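Local coordinates for Low temperature requirement C protein (Listeria monocytogenes, PDB 1Y9I) that probably acts as a phosphatidylglycerophosphatase, a lipid phosphatase, and carries a calcium and a magnesium ion side by side in a bundle of helices, at residues 23-35 and 45-57. Numbering follows the deposited sequence.
Sequences VEIDDIAELVLFL and LDICRQNVEHVLR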
ATOM      1  N   VAL A  23     -18.617  -6.797  18.643  1.00 28.02           N
ATOM      2  CA  VAL A  23     -17.266  -7.349  18.691  1.00 26.30           C
ATOM      3  C   VAL A  23     -16.554  -6.999  19.992  1.00 27.16           C
ATOM      4  O   VAL A  23     -16.304  -5.832  20.285  1.00 28.73           O
ATOM      5  CB  VAL A  23     -16.418  -6.845  17.502  1.00 26.60           C
ATOM      6  CG1 VAL A  23     -15.062  -7.542  17.491  1.00 24.11           C
ATOM      7  CG2 VAL A  23     -17.154  -7.111  16.197  1.00 24.43           C
ATOM      8  N   GLU A  24     -16.233  -8.021  20.776  1.00 27.39           N
ATOM      9  CA  GLU A  24     -15.548  -7.821  22.045  1.00 27.51           C
ATOM     10  C   GLU A  24     -14.054  -8.066  21.839  1.00 26.61           C
ATOM     11  O   GLU A  24     -13.655  -8.754  20.900  1.00 24.10           O
ATOM     12  CB  GLU A  24     -16.085  -8.801  23.095  1.00 30.97           C
ATOM     13  CG  GLU A  24     -17.583  -8.694  23.392  1.00 34.24           C
ATOM     14  CD  GLU A  24     -17.954  -7.436  24.159  1.00 36.20           C
ATOM     15  OE1 GLU A  24     -17.093  -6.901  24.890  1.00 39.02           O
ATOM     16  OE2 GLU A  24     -19.117  -6.989  24.048  1.00 37.92           O
ATOM     17  N   ILE A  25     -13.236  -7.504  22.721  1.00 25.62           N
ATOM     18  CA  ILE A  25     -11.787  -7.666  22.646  1.00 26.88           C
ATOM     19  C   ILE A  25     -11.395  -9.140  22.550  1.00 27.68           C
ATOM     20  O   ILE A  25     -10.547  -9.511  21.737  1.00 26.14           O
ATOM     21  CB  ILE A  25     -11.095  -7.051  23.887  1.00 28.16           C
ATOM     22  CG1 ILE A  25     -11.396  -5.552  23.961  1.00 30.80           C
ATOM     23  CG2 ILE A  25      -9.595  -7.304  23.834  1.00 27.68           C
ATOM     24  CD1 ILE A  25     -10.980  -4.766  22.734  1.00 32.01           C
ATOM     25  N   ASP A  26     -12.015  -9.973  23.381  1.00 28.93           N
ATOM     26  CA  ASP A  26     -11.728 -11.407  23.392  1.00 30.05           C
ATOM     27  C   ASP A  26     -12.035 -12.101  22.070  1.00 28.49           C
ATOM     28  O   ASP A  26     -11.391 -13.092  21.722  1.00 28.76           O
ATOM     29  CB  ASP A  26     -12.500 -12.089  24.528  1.00 34.81           C
ATOM     30  CG  ASP A  26     -11.759 -12.034  25.851  1.00 36.30           C
ATOM     31  OD1 ASP A  26     -11.107 -11.007  26.127  1.00 38.36           O
ATOM     32  OD2 ASP A  26     -11.835 -13.016  26.618  1.00 42.04           O
ATOM     33  N   ASP A  27     -13.017 -11.594  21.333  1.00 27.60           N
ATOM     34  CA  ASP A  27     -13.360 -12.193  20.048  1.00 24.51           C
ATOM     35  C   ASP A  27     -12.192 -11.988  19.084  1.00 23.66           C
ATOM     36  O   ASP A  27     -11.846 -12.880  18.301  1.00 23.08           O
ATOM     37  CB  ASP A  27     -14.632 -11.559  19.474  1.00 28.17           C
ATOM     38  CG  ASP A  27     -15.835 -11.718  20.395  1.00 31.96           C
ATOM     39  OD1 ASP A  27     -16.046 -12.840  20.909  1.00 30.16           O
ATOM     40  OD2 ASP A  27     -16.575 -10.727  20.593  1.00 30.88           O
ATOM     41  N   ILE A  28     -11.583 -10.808  19.146  1.00 21.03           N
ATOM     42  CA  ILE A  28     -10.454 -10.510  18.279  1.00 20.88           C
ATOM     43  C   ILE A  28      -9.224 -11.279  18.755  1.00 20.46           C
ATOM     44  O   ILE A  28      -8.449 -11.788  17.944  1.00 20.02           O
ATOM     45  CB  ILE A  28     -10.128  -9.001  18.263  1.00 21.28           C
ATOM     46  CG1 ILE A  28     -11.388  -8.192  17.930  1.00 21.38           C
ATOM     47  CG2 ILE A  28      -9.063  -8.720  17.206  1.00 20.32           C
ATOM     48  CD1 ILE A  28     -11.136  -6.704  17.754  1.00 20.48           C
ATOM     49  N   ALA A  29      -9.053 -11.364  20.073  1.00 21.20           N
ATOM     50  CA  ALA A  29      -7.919 -12.079  20.659  1.00 20.80           C
ATOM     51  C   ALA A  29      -7.909 -13.540  20.218  1.00 21.61           C
ATOM     52  O   ALA A  29      -6.845 -14.114  19.974  1.00 20.74           O
ATOM     53  CB  ALA A  29      -7.974 -11.993  22.185  1.00 22.91           C
ATOM     54  N   GLU A  30      -9.096 -14.139  20.125  1.00 19.50           N
ATOM     55  CA  GLU A  30      -9.229 -15.527  19.694  1.00 20.39           C
ATOM     56  C   GLU A  30      -8.700 -15.703  18.271  1.00 19.85           C
ATOM     57  O   GLU A  30      -8.170 -16.761  17.919  1.00 18.69           O
ATOM     58  CB  GLU A  30     -10.698 -15.961  19.758  1.00 23.55           C
ATOM     59  CG  GLU A  30     -11.203 -16.235  21.165  1.00 30.25           C
ATOM     60  CD  GLU A  30     -10.760 -17.589  21.690  1.00 36.59           C
ATOM     61  OE1 GLU A  30      -9.540 -17.840  21.755  1.00 39.55           O
ATOM     62  OE2 GLU A  30     -11.638 -18.407  22.039  1.00 41.30           O
ATOM     63  N   LEU A  31      -8.852 -14.659  17.461  1.00 18.51           N
ATOM     64  CA  LEU A  31      -8.383 -14.675  16.078  1.00 17.82           C
ATOM     65  C   LEU A  31      -6.862 -14.639  16.064  1.00 15.54           C
ATOM     66  O   LEU A  31      -6.219 -15.305  15.255  1.00 17.75           O
ATOM     67  CB  LEU A  31      -8.927 -13.459  15.307  1.00 16.45           C
ATOM     68  CG  LEU A  31     -10.442 -13.351  15.078  1.00 17.02           C
ATOM     69  CD1 LEU A  31     -10.760 -12.079  14.262  1.00 16.03           C
ATOM     70  CD2 LEU A  31     -10.934 -14.578  14.339  1.00 19.49           C
ATOM     71  N   VAL A  32      -6.287 -13.832  16.947  1.00 17.55           N
ATOM     72  CA  VAL A  32      -4.836 -13.734  17.028  1.00 18.99           C
ATOM     73  C   VAL A  32      -4.301 -15.103  17.447  1.00 19.65           C
ATOM     74  O   VAL A  32      -3.281 -15.566  16.940  1.00 19.73           O
ATOM     75  CB  VAL A  32      -4.409 -12.679  18.066  1.00 18.11           C
ATOM     76  CG1 VAL A  32      -2.890 -12.681  18.215  1.00 18.13           C
ATOM     77  CG2 VAL A  32      -4.903 -11.297  17.638  1.00 17.99           C
ATOM     78  N   LEU A  33      -4.998 -15.751  18.374  1.00 21.75           N
ATOM     79  CA  LEU A  33      -4.590 -17.073  18.849  1.00 21.37           C
ATOM     80  C   LEU A  33      -4.626 -18.043  17.664  1.00 23.23           C
ATOM     81  O   LEU A  33      -3.702 -18.832  17.460  1.00 22.09           O
ATOM     82  CB  LEU A  33      -5.539 -17.550  19.955  1.00 24.52           C
ATOM     83  CG  LEU A  33      -5.210 -18.884  20.634  1.00 23.80           C
ATOM     84  CD1 LEU A  33      -3.872 -18.780  21.350  1.00 24.59           C
ATOM     85  CD2 LEU A  33      -6.314 -19.239  21.621  1.00 28.12           C
ATOM     86  N   PHE A  34      -5.697 -17.959  16.879  1.00 23.59           N
ATOM     87  CA  PHE A  34      -5.884 -18.809  15.702  1.00 24.71           C
ATOM     88  C   PHE A  34      -4.738 -18.632  14.701  1.00 23.49           C
ATOM     89  O   PHE A  34      -4.287 -19.590  14.070  1.00 23.05           O
ATOM     90  CB  PHE A  34      -7.209 -18.446  15.025  1.00 27.73           C
ATOM     91  CG  PHE A  34      -7.480 -19.218  13.767  1.00 30.96           C
ATOM     92  CD1 PHE A  34      -7.974 -20.519  13.824  1.00 32.97           C
ATOM     93  CD2 PHE A  34      -7.241 -18.645  12.526  1.00 31.77           C
ATOM     94  CE1 PHE A  34      -8.225 -21.237  12.658  1.00 35.55           C
ATOM     95  CE2 PHE A  34      -7.487 -19.354  11.354  1.00 33.95           C
ATOM     96  CZ  PHE A  34      -7.982 -20.654  11.422  1.00 34.97           C
ATOM     97  N   LEU A  35      -4.276 -17.394  14.558  1.00 21.06           N
ATOM     98  CA  LEU A  35      -3.196 -17.077  13.628  1.00 20.93           C
ATOM     99  C   LEU A  35      -1.787 -17.451  14.082  1.00 23.29           C
ATOM    100  O   LEU A  35      -0.941 -17.797  13.255  1.00 24.50           O
ATOM    101  CB  LEU A  35      -3.193 -15.583  13.331  1.00 19.44           C
ATOM    102  CG  LEU A  35      -4.374 -14.997  12.563  1.00 19.30           C
ATOM    103  CD1 LEU A  35      -4.216 -13.485  12.479  1.00 18.30           C
ATOM    104  CD2 LEU A  35      -4.423 -15.604  11.172  1.00 20.95           C
ATOM    105  N   LEU A  45      -4.516 -17.079  25.405  1.00 30.17           N
ATOM    106  CA  LEU A  45      -5.311 -15.904  25.066  1.00 31.08           C
ATOM    107  C   LEU A  45      -4.863 -14.568  25.655  1.00 30.74           C
ATOM    108  O   LEU A  45      -4.939 -13.541  24.982  1.00 29.71           O
ATOM    109  CB  LEU A  45      -6.772 -16.150  25.450  1.00 33.24           C
ATOM    110  CG  LEU A  45      -7.791 -15.183  24.846  1.00 36.55           C
ATOM    111  CD1 LEU A  45      -7.796 -15.345  23.331  1.00 34.39           C
ATOM    112  CD2 LEU A  45      -9.174 -15.460  25.416  1.00 36.04           C
ATOM    113  N   ASP A  46      -4.388 -14.571  26.895  1.00 29.87           N
ATOM    114  CA  ASP A  46      -3.986 -13.324  27.542  1.00 30.48           C
ATOM    115  C   ASP A  46      -3.010 -12.448  26.759  1.00 28.68           C
ATOM    116  O   ASP A  46      -3.265 -11.257  26.569  1.00 27.93           O
ATOM    117  CB  ASP A  46      -3.405 -13.595  28.931  1.00 33.62           C
ATOM    118  CG  ASP A  46      -3.207 -12.318  29.733  1.00 36.60           C
ATOM    119  OD1 ASP A  46      -4.217 -11.656  30.058  1.00 39.15           O
ATOM    120  OD2 ASP A  46      -2.047 -11.969  30.033  1.00 39.53           O
ATOM    121  N   ILE A  47      -1.892 -13.016  26.317  1.00 26.23           N
ATOM    122  CA  ILE A  47      -0.920 -12.223  25.574  1.00 25.52           C
ATOM    123  C   ILE A  47      -1.513 -11.766  24.238  1.00 23.67           C
ATOM    124  O   ILE A  47      -1.146 -10.717  23.718  1.00 23.74           O
ATOM    125  CB  ILE A  47       0.401 -13.007  25.327  1.00 27.55           C
ATOM    126  CG1 ILE A  47       1.421 -12.105  24.628  1.00 27.07           C
ATOM    127  CG2 ILE A  47       0.142 -14.233  24.481  1.00 28.89           C
ATOM    128  CD1 ILE A  47       1.839 -10.903  25.438  1.00 31.03           C
ATOM    129  N   CYS A  48      -2.433 -12.551  23.687  1.00 23.44           N
ATOM    130  CA  CYS A  48      -3.080 -12.182  22.432  1.00 23.13           C
ATOM    131  C   CYS A  48      -3.960 -10.966  22.710  1.00 23.63           C
ATOM    132  O   CYS A  48      -4.003 -10.020  21.926  1.00 22.11           O
ATOM    133  CB  CYS A  48      -3.924 -13.349  21.907  1.00 21.52           C
ATOM    134  SG  CYS A  48      -2.951 -14.788  21.356  1.00 23.27           S
ATOM    135  N   ARG A  49      -4.645 -10.998  23.849  1.00 25.35           N
ATOM    136  CA  ARG A  49      -5.512  -9.903  24.273  1.00 27.50           C
ATOM    137  C   ARG A  49      -4.717  -8.602  24.417  1.00 28.01           C
ATOM    138  O   ARG A  49      -5.153  -7.538  23.960  1.00 27.53           O
ATOM    139  CB  ARG A  49      -6.163 -10.265  25.610  1.00 29.95           C
ATOM    140  CG  ARG A  49      -7.106  -9.218  26.172  1.00 36.50           C
ATOM    141  CD  ARG A  49      -7.659  -9.673  27.520  1.00 39.54           C
ATOM    142  NE  ARG A  49      -8.358 -10.952  27.414  1.00 41.82           N
ATOM    143  CZ  ARG A  49      -8.037 -12.045  28.100  1.00 43.20           C
ATOM    144  NH1 ARG A  49      -7.020 -12.028  28.955  1.00 44.66           N
ATOM    145  NH2 ARG A  49      -8.733 -13.159  27.931  1.00 43.08           N
ATOM    146  N   GLN A  50      -3.548  -8.690  25.052  1.00 26.58           N
ATOM    147  CA  GLN A  50      -2.692  -7.522  25.265  1.00 26.48           C
ATOM    148  C   GLN A  50      -2.248  -6.886  23.949  1.00 25.15           C
ATOM    149  O   GLN A  50      -2.158  -5.666  23.837  1.00 24.74           O
ATOM    150  CB  GLN A  50      -1.446  -7.908  26.068  1.00 27.52           C
ATOM    151  CG  GLN A  50      -1.711  -8.321  27.508  1.00 31.01           C
ATOM    152  CD  GLN A  50      -0.431  -8.682  28.238  1.00 32.70           C
ATOM    153  OE1 GLN A  50       0.514  -7.893  28.276  1.00 34.88           O
ATOM    154  NE2 GLN A  50      -0.392  -9.876  28.819  1.00 35.04           N
ATOM    155  N   ASN A  51      -1.946  -7.716  22.959  1.00 23.52           N
ATOM    156  CA  ASN A  51      -1.515  -7.190  21.672  1.00 22.96           C
ATOM    157  C   ASN A  51      -2.680  -6.521  20.946  1.00 21.64           C
ATOM    158  O   ASN A  51      -2.482  -5.542  20.226  1.00 21.76           O
ATOM    159  CB  ASN A  51      -0.898  -8.305  20.821  1.00 21.68           C
ATOM    160  CG  ASN A  51       0.574  -8.544  21.156  1.00 23.57           C
ATOM    161  OD1 ASN A  51       1.452  -7.794  20.724  1.00 21.13           O
ATOM    162  ND2 ASN A  51       0.844  -9.588  21.941  1.00 21.58           N
ATOM    163  N   VAL A  52      -3.890  -7.042  21.138  1.00 21.79           N
ATOM    164  CA  VAL A  52      -5.068  -6.440  20.511  1.00 21.00           C
ATOM    165  C   VAL A  52      -5.251  -5.051  21.120  1.00 22.95           C
ATOM    166  O   VAL A  52      -5.494  -4.075  20.406  1.00 21.41           O
ATOM    167  CB  VAL A  52      -6.343  -7.284  20.758  1.00 22.39           C
ATOM    168  CG1 VAL A  52      -7.586  -6.504  20.317  1.00 23.22           C
ATOM    169  CG2 VAL A  52      -6.261  -8.600  19.985  1.00 22.08           C
ATOM    170  N   GLU A  53      -5.115  -4.964  22.442  1.00 23.80           N
ATOM    171  CA  GLU A  53      -5.251  -3.692  23.143  1.00 26.06           C
ATOM    172  C   GLU A  53      -4.261  -2.668  22.602  1.00 26.00           C
ATOM    173  O   GLU A  53      -4.617  -1.506  22.391  1.00 26.58           O
ATOM    174  CB  GLU A  53      -5.032  -3.877  24.651  1.00 27.33           C
ATOM    175  CG  GLU A  53      -6.141  -4.642  25.369  1.00 29.32           C
ATOM    176  CD  GLU A  53      -7.444  -3.857  25.456  1.00 31.37           C
ATOM    177  OE1 GLU A  53      -7.471  -2.692  25.006  1.00 32.23           O
ATOM    178  OE2 GLU A  53      -8.440  -4.405  25.977  1.00 29.94           O
ATOM    179  N   HIS A  54      -3.021  -3.094  22.378  1.00 26.39           N
ATOM    180  CA  HIS A  54      -1.995  -2.199  21.853  1.00 26.90           C
ATOM    181  C   HIS A  54      -2.342  -1.663  20.469  1.00 26.84           C
ATOM    182  O   HIS A  54      -2.074  -0.500  20.163  1.00 26.54           O
ATOM    183  CB  HIS A  54      -0.637  -2.899  21.795  1.00 29.65           C
ATOM    184  CG  HIS A  54       0.106  -2.886  23.094  1.00 33.35           C
ATOM    185  ND1 HIS A  54       0.331  -4.026  23.834  1.00 35.33           N
ATOM    186  CD2 HIS A  54       0.693  -1.873  23.775  1.00 35.32           C
ATOM    187  CE1 HIS A  54       1.026  -3.717  24.915  1.00 36.46           C
ATOM    188  NE2 HIS A  54       1.258  -2.417  24.904  1.00 37.16           N
ATOM    189  N   VAL A  55      -2.929  -2.509  19.631  1.00 24.31           N
ATOM    190  CA  VAL A  55      -3.312  -2.088  18.290  1.00 23.32           C
ATOM    191  C   VAL A  55      -4.415  -1.023  18.359  1.00 23.58           C
ATOM    192  O   VAL A  55      -4.356  -0.004  17.664  1.00 22.45           O
ATOM    193  CB  VAL A  55      -3.803  -3.298  17.452  1.00 23.97           C
ATOM    194  CG1 VAL A  55      -4.370  -2.829  16.119  1.00 22.92           C
ATOM    195  CG2 VAL A  55      -2.639  -4.259  17.203  1.00 20.37           C
ATOM    196  N   LEU A  56      -5.408  -1.254  19.210  1.00 22.94           N
ATOM    197  CA  LEU A  56      -6.514  -0.316  19.345  1.00 25.01           C
ATOM    198  C   LEU A  56      -6.108   1.044  19.916  1.00 25.05           C
ATOM    199  O   LEU A  56      -6.881   1.997  19.848  1.00 25.29           O
ATOM    200  CB  LEU A  56      -7.633  -0.934  20.188  1.00 24.89           C
ATOM    201  CG  LEU A  56      -8.336  -2.134  19.540  1.00 27.55           C
ATOM    202  CD1 LEU A  56      -9.381  -2.695  20.487  1.00 27.54           C
ATOM    203  CD2 LEU A  56      -8.988  -1.703  18.233  1.00 28.89           C
ATOM    204  N   ARG A  57      -4.899   1.142  20.462  1.00 25.26           N
ATOM    205  CA  ARG A  57      -4.427   2.414  21.005  1.00 27.26           C
ATOM    206  C   ARG A  57      -3.817   3.278  19.905  1.00 27.44           C
ATOM    207  O   ARG A  57      -3.487   4.441  20.131  1.00 28.24           O
ATOM    208  CB  ARG A  57      -3.377   2.189  22.103  1.00 28.97           C
ATOM    209  CG  ARG A  57      -3.892   1.456  23.330  1.00 33.43           C
ATOM    210  CD  ARG A  57      -2.935   1.612  24.503  1.00 37.50           C
ATOM    211  NE  ARG A  57      -3.335   0.792  25.641  1.00 42.01           N
ATOM    212  CZ  ARG A  57      -2.953  -0.467  25.829  1.00 43.37           C
ATOM    213  NH1 ARG A  57      -2.150  -1.061  24.959  1.00 45.00           N
ATOM    214  NH2 ARG A  57      -3.384  -1.134  26.887  1.00 47.30           N
TER
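Ala29 and Val52 show how two helices interlock when knobs from each fit between side chains of the other. The methyl of Ala29 sits among Leu45, Cys48, Arg49 and Val52, with its CB 3.8 Å from Arg49 CA; consistent with this small side chain, the axes of segments 25-35 and 45-56 come within 8.2 Å, crossing at 114°. In return Val52 enters a hole formed by Ile25, Ile28, Ala29 and Val32, its CG2 lying 3.8 Å from Val32 CG2. Ile25 enters a hole of Arg49, Val52, Glu53 and Leu56, where Ile25 CD1 and Leu56 CD1 are 3.4 Å apart, closer than usual for methyl carbons. Cys48 adds its sulfur beside Val32 and Leu33.

Polar contact gathers at one edge. Arg49, bent at chi3, forms a salt bridge from NE to Asp26 OD1 (3.0 Å), on the syn side but 33° out of the carboxylate plane; a weak second bond joins NH2 to Asp26 OD2. Asp46, on the same helix, bridges to NH1, completing a three-residue network. Separately, Glu53 sets OE2 against Ile25 while OE1 pairs with Arg15 of helix 9-20.

Helix 143-160 packs against Val32. The chemistry thus implies an apolar seam bordered by a guanidinium restrained by carboxylates from both helices, which probably stabilise its positive charge.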